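Local coordinates for DUF5642 domain-containing protein (Mycobacterium smegmatis, PDB 4TMD) that is of unknown function but, as a predicted secreted or lipid-anchored mycobacterial protein of the Mog1p/PsbP clan, probably acts outside the cytoplasm, at residues G30-P42 and A56-M69. Sequence-based numbering, arbitrary orientation.
Sequences GIDPKLLSPQKLP and AEGQQFPPGLQGNM
Leu36 of residues 30-42 packs against Phe61 and Met69 of residues 56-69 in a largely apolar contact between two connecting segments that run across one face of the antiparallel sheet. Residues 30-42 leave the edge strand 22-30 through the short helix 33-36, while residues 56-69 lead into its neighbour, strand 67-76. At the strand end, Gly30 and Asn68 form a non-hydrogen-bonded antiparallel pair. Beside it, Ile31 N donates to Gly67 O at 2.8 Å, arriving from above the carbonyl plane, 39° out of it. The side chain of Ile31 drapes along the incoming chain: CG2 packs over the Gly67 peptide and CD1 lies 3.9 Å from Leu65 CB. Met69 bends at chi3 (73°), which brings CE against Leu36 at the end of the short helix and against Asp32 N just before it. Met69 CE meets the end of Leu36 tip to tip, tightly packed at 3.5 Å from Leu36 CG, and also covers Asp32 N, a buried amide for which the model offers no partner. Leu36 crosses Phe61 at about a right angle; its CB makes a CH-pi contact over one ring face, 3.8 Å from the centroid and 26° off the normal. Ser37 OG lies at the ring edge, in its plane. Ser37 OG donates to Pro33 O at 2.9 Å and accepts a weak bond from Phe61 N, so it ties the end of the helix to the second segment. Farther on, Pro38 CD rests 3.4 Å from Gln59 O, and Leu41 CD1 meets Ala56 CB at 3.9 Å, where Phe47 touches both residues. Met84 and Val86 of strand 79-88 back Leu36, and Met159 and Ile161 of strand 158-166 back Phe61. Such a layer of loops and a short helix, covering these apolar side chains of an antiparallel sheet, is consistent with the alpha/beta fold of the Mog1p/PsbP clan.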
loop_
_atom_site.group_PDB
_atom_site.type_symbol
_atom_site.label_atom_id
_atom_site.label_comp_id
_atom_site.label_asym_id
_atom_site.label_seq_id
_atom_site.Cartn_x
_atom_site.Cartn_y
_atom_site.Cartn_z
ATOM N N GLY A 30 11.302 0.126 14.457
ATOM C CA GLY A 30 9.972 -0.024 15.034
ATOM C C GLY A 30 8.860 0.507 14.134
ATOM O O GLY A 30 9.073 1.451 13.377
ATOM N N ILE A 31 7.676 -0.098 14.197
ATOM C CA ILE A 31 6.594 0.302 13.305
ATOM C C ILE A 31 6.050 1.677 13.652
ATOM O O ILE A 31 6.068 2.096 14.803
ATOM C CB ILE A 31 5.393 -0.675 13.328
ATOM C CG1 ILE A 31 4.893 -0.865 14.757
ATOM C CG2 ILE A 31 5.724 -1.995 12.662
ATOM C CD1 ILE A 31 3.442 -1.297 14.824
ATOM N N ASP A 32 5.556 2.360 12.627
ATOM C CA ASP A 32 4.830 3.613 12.770
ATOM C C ASP A 32 3.556 3.503 11.942
ATOM O O ASP A 32 3.579 3.745 10.734
ATOM C CB ASP A 32 5.689 4.804 12.318
ATOM C CG ASP A 32 4.910 6.115 12.281
ATOM O OD1 ASP A 32 3.892 6.242 12.991
ATOM O OD2 ASP A 32 5.323 7.026 11.535
ATOM N N PRO A 33 2.446 3.107 12.586
ATOM C CA PRO A 33 1.150 2.887 11.925
ATOM C C PRO A 33 0.695 4.040 11.033
ATOM O O PRO A 33 -0.045 3.809 10.080
ATOM C CB PRO A 33 0.190 2.707 13.105
ATOM C CG PRO A 33 1.037 2.079 14.156
ATOM C CD PRO A 33 2.419 2.684 13.999
ATOM N N LYS A 34 1.133 5.259 11.330
ATOM C CA LYS A 34 0.745 6.411 10.522
ATOM C C LYS A 34 1.432 6.405 9.156
ATOM O O LYS A 34 0.872 6.884 8.170
ATOM C CB LYS A 34 1.055 7.712 11.264
ATOM C CG LYS A 34 0.262 7.896 12.550
ATOM C CD LYS A 34 0.564 9.238 13.191
ATOM C CE LYS A 34 -0.280 9.466 14.430
ATOM N NZ LYS A 34 -0.125 10.857 14.949
ATOM N N LEU A 35 2.643 5.863 9.101
ATOM C CA LEU A 35 3.391 5.773 7.850
ATOM C C LEU A 35 2.844 4.637 6.990
ATOM O O LEU A 35 2.991 4.632 5.764
ATOM C CB LEU A 35 4.883 5.560 8.136
ATOM C CG LEU A 35 5.940 5.889 7.073
ATOM C CD1 LEU A 35 7.281 6.130 7.748
ATOM C CD2 LEU A 35 6.081 4.793 6.024
ATOM N N LEU A 36 2.198 3.680 7.644
ATOM C CA LEU A 36 1.780 2.452 6.982
ATOM C C LEU A 36 0.382 2.551 6.374
ATOM O O LEU A 36 0.153 2.082 5.259
ATOM C CB LEU A 36 1.850 1.292 7.970
ATOM C CG LEU A 36 3.277 0.924 8.380
ATOM C CD1 LEU A 36 3.304 -0.078 9.528
ATOM C CD2 LEU A 36 4.054 0.379 7.181
ATOM N N SER A 37 -0.538 3.165 7.113
ATOM C CA SER A 37 -1.925 3.313 6.677
ATOM C C SER A 37 -2.074 4.453 5.672
ATOM O O SER A 37 -1.286 5.400 5.692
ATOM C CB SER A 37 -2.833 3.569 7.883
ATOM O OG SER A 37 -2.507 2.718 8.967
ATOM N N PRO A 38 -3.089 4.373 4.792
ATOM C CA PRO A 38 -3.381 5.506 3.907
ATOM C C PRO A 38 -3.673 6.749 4.741
ATOM O O PRO A 38 -4.081 6.602 5.889
ATOM C CB PRO A 38 -4.627 5.047 3.137
ATOM C CG PRO A 38 -4.570 3.549 3.190
ATOM C CD PRO A 38 -3.991 3.232 4.543
ATOM N N GLN A 39 -3.454 7.943 4.199
ATOM C CA GLN A 39 -3.660 9.145 4.994
ATOM C C GLN A 39 -5.127 9.251 5.412
ATOM O O GLN A 39 -6.030 8.875 4.668
ATOM C CB GLN A 39 -3.204 10.395 4.234
ATOM C CG GLN A 39 -4.087 10.831 3.078
ATOM C CD GLN A 39 -3.534 12.059 2.366
ATOM O OE1 GLN A 39 -2.395 12.465 2.606
ATOM N NE2 GLN A 39 -4.339 12.653 1.486
ATOM N N LYS A 40 -5.337 9.730 6.632
ATOM C CA LYS A 40 -6.655 9.830 7.241
ATOM C C LYS A 40 -7.608 10.690 6.410
ATOM O O LYS A 40 -7.224 11.741 5.915
ATOM C CB LYS A 40 -6.508 10.405 8.650
ATOM C CG LYS A 40 -7.689 10.184 9.576
ATOM C CD LYS A 40 -7.297 10.552 10.999
ATOM C CE LYS A 40 -8.496 10.601 11.930
ATOM N NZ LYS A 40 -8.067 10.813 13.346
ATOM N N LEU A 41 -8.841 10.231 6.240
ATOM C CA LEU A 41 -9.840 11.021 5.528
ATOM C C LEU A 41 -10.328 12.159 6.424
ATOM O O LEU A 41 -10.341 12.021 7.648
ATOM C CB LEU A 41 -11.017 10.148 5.085
ATOM C CG LEU A 41 -10.724 9.050 4.055
ATOM C CD1 LEU A 41 -12.019 8.414 3.571
ATOM C CD2 LEU A 41 -9.919 9.585 2.878
ATOM N N PRO A 42 -10.739 13.288 5.822
ATOM C CA PRO A 42 -11.171 14.422 6.650
ATOM C C PRO A 42 -12.489 14.123 7.353
ATOM O O PRO A 42 -13.244 13.270 6.891
ATOM C CB PRO A 42 -11.327 15.563 5.640
ATOM C CG PRO A 42 -10.642 15.082 4.379
ATOM C CD PRO A 42 -10.806 13.601 4.387
ATOM N N ALA A 56 -13.192 2.591 3.163
ATOM C CA ALA A 56 -12.639 3.810 2.584
ATOM C C ALA A 56 -11.302 4.181 3.210
ATOM O O ALA A 56 -10.449 4.785 2.555
ATOM C CB ALA A 56 -13.630 4.969 2.735
ATOM N N GLU A 57 -11.123 3.806 4.477
ATOM C CA GLU A 57 -9.903 4.094 5.226
ATOM C C GLU A 57 -8.711 3.241 4.772
ATOM O O GLU A 57 -7.557 3.585 5.038
ATOM C CB GLU A 57 -10.146 3.878 6.729
ATOM C CG GLU A 57 -11.426 4.537 7.263
ATOM C CD GLU A 57 -11.632 4.317 8.759
ATOM O OE1 GLU A 57 -10.900 3.494 9.359
ATOM O OE2 GLU A 57 -12.531 4.973 9.333
ATOM N N GLY A 58 -8.993 2.130 4.095
ATOM C CA GLY A 58 -7.944 1.255 3.609
ATOM C C GLY A 58 -7.284 0.527 4.764
ATOM O O GLY A 58 -7.767 0.586 5.895
ATOM N N GLN A 59 -6.164 -0.135 4.487
ATOM C CA GLN A 59 -5.533 -1.010 5.466
ATOM C C GLN A 59 -5.048 -0.261 6.702
ATOM O O GLN A 59 -4.152 0.585 6.630
ATOM C CB GLN A 59 -4.359 -1.756 4.844
ATOM C CG GLN A 59 -3.671 -2.689 5.834
ATOM C CD GLN A 59 -4.598 -3.801 6.310
ATOM O OE1 GLN A 59 -5.211 -4.511 5.502
ATOM N NE2 GLN A 59 -4.718 -3.947 7.627
ATOM N N GLN A 60 -5.635 -0.606 7.844
ATOM C CA GLN A 60 -5.284 0.031 9.107
ATOM C C GLN A 60 -4.296 -0.783 9.943
ATOM O O GLN A 60 -4.247 -2.008 9.864
ATOM C CB GLN A 60 -6.554 0.295 9.925
ATOM C CG GLN A 60 -7.480 1.322 9.293
ATOM C CD GLN A 60 -6.784 2.656 9.056
ATOM O OE1 GLN A 60 -6.304 3.295 9.995
ATOM N NE2 GLN A 60 -6.712 3.072 7.794
ATOM N N PHE A 61 -3.508 -0.078 10.743
ATOM C CA PHE A 61 -2.651 -0.707 11.732
ATOM C C PHE A 61 -3.019 -0.172 13.111
ATOM O O PHE A 61 -2.685 0.971 13.440
ATOM C CB PHE A 61 -1.178 -0.444 11.426
ATOM C CG PHE A 61 -0.709 -1.066 10.143
ATOM C CD1 PHE A 61 -1.046 -0.507 8.920
ATOM C CD2 PHE A 61 0.070 -2.210 10.161
ATOM C CE1 PHE A 61 -0.620 -1.080 7.744
ATOM C CE2 PHE A 61 0.506 -2.785 8.988
ATOM C CZ PHE A 61 0.161 -2.222 7.777
ATOM N N PRO A 62 -3.726 -0.992 13.909
ATOM C CA PRO A 62 -4.147 -0.641 15.272
ATOM C C PRO A 62 -3.001 -0.050 16.096
ATOM O O PRO A 62 -1.860 -0.498 15.971
ATOM C CB PRO A 62 -4.623 -1.980 15.858
ATOM C CG PRO A 62 -4.190 -3.036 14.875
ATOM C CD PRO A 62 -4.127 -2.362 13.550
ATOM N N PRO A 63 -3.302 0.969 16.915
ATOM C CA PRO A 63 -2.279 1.724 17.654
ATOM C C PRO A 63 -1.535 0.917 18.724
ATOM O O PRO A 63 -0.530 1.398 19.241
ATOM C CB PRO A 63 -3.081 2.864 18.294
ATOM C CG PRO A 63 -4.507 2.405 18.277
ATOM C CD PRO A 63 -4.651 1.538 17.079
ATOM N N GLY A 64 -2.005 -0.285 19.044
ATOM C CA GLY A 64 -1.344 -1.107 20.048
ATOM C C GLY A 64 -0.286 -2.085 19.539
ATOM O O GLY A 64 0.542 -2.573 20.316
ATOM N N LEU A 65 -0.315 -2.381 18.240
ATOM C CA LEU A 65 0.618 -3.329 17.631
ATOM C C LEU A 65 2.077 -3.020 17.926
ATOM O O LEU A 65 2.521 -1.873 17.845
ATOM C CB LEU A 65 0.442 -3.358 16.111
ATOM C CG LEU A 65 -0.604 -4.243 15.439
ATOM C CD1 LEU A 65 -0.412 -4.136 13.940
ATOM C CD2 LEU A 65 -0.513 -5.688 15.891
ATOM N N GLN A 66 2.837 -4.058 18.237
ATOM C CA GLN A 66 4.277 -3.918 18.278
ATOM C C GLN A 66 4.870 -4.624 17.067
ATOM O O GLN A 66 4.322 -5.618 16.575
ATOM C CB GLN A 66 4.833 -4.483 19.574
ATOM C CG GLN A 66 3.980 -4.128 20.770
ATOM C CD GLN A 66 4.604 -4.573 22.067
ATOM O OE1 GLN A 66 5.697 -4.123 22.428
ATOM N NE2 GLN A 66 3.918 -5.471 22.780
ATOM N N GLY A 67 5.981 -4.098 16.574
ATOM C CA GLY A 67 6.639 -4.702 15.437
ATOM C C GLY A 67 7.647 -3.787 14.772
ATOM O O GLY A 67 7.905 -2.673 15.229
ATOM N N ASN A 68 8.206 -4.275 13.673
ATOM C CA ASN A 68 9.240 -3.577 12.936
ATOM C C ASN A 68 8.846 -3.469 11.465
ATOM O O ASN A 68 8.016 -4.242 10.981
ATOM C CB ASN A 68 10.577 -4.304 13.085
ATOM C CG ASN A 68 11.064 -4.340 14.527
ATOM O OD1 ASN A 68 11.049 -3.325 15.218
ATOM N ND2 ASN A 68 11.484 -5.511 14.987
ATOM N N MET A 69 9.443 -2.500 10.774
ATOM C CA MET A 69 9.207 -2.267 9.351
ATOM C C MET A 69 10.520 -1.963 8.664
ATOM O O MET A 69 11.437 -1.424 9.273
ATOM C CB MET A 69 8.233 -1.104 9.143
ATOM C CG MET A 69 8.703 0.136 9.857
ATOM S SD MET A 69 8.094 1.690 9.195
ATOM C CE MET A 69 6.407 1.690 9.708
#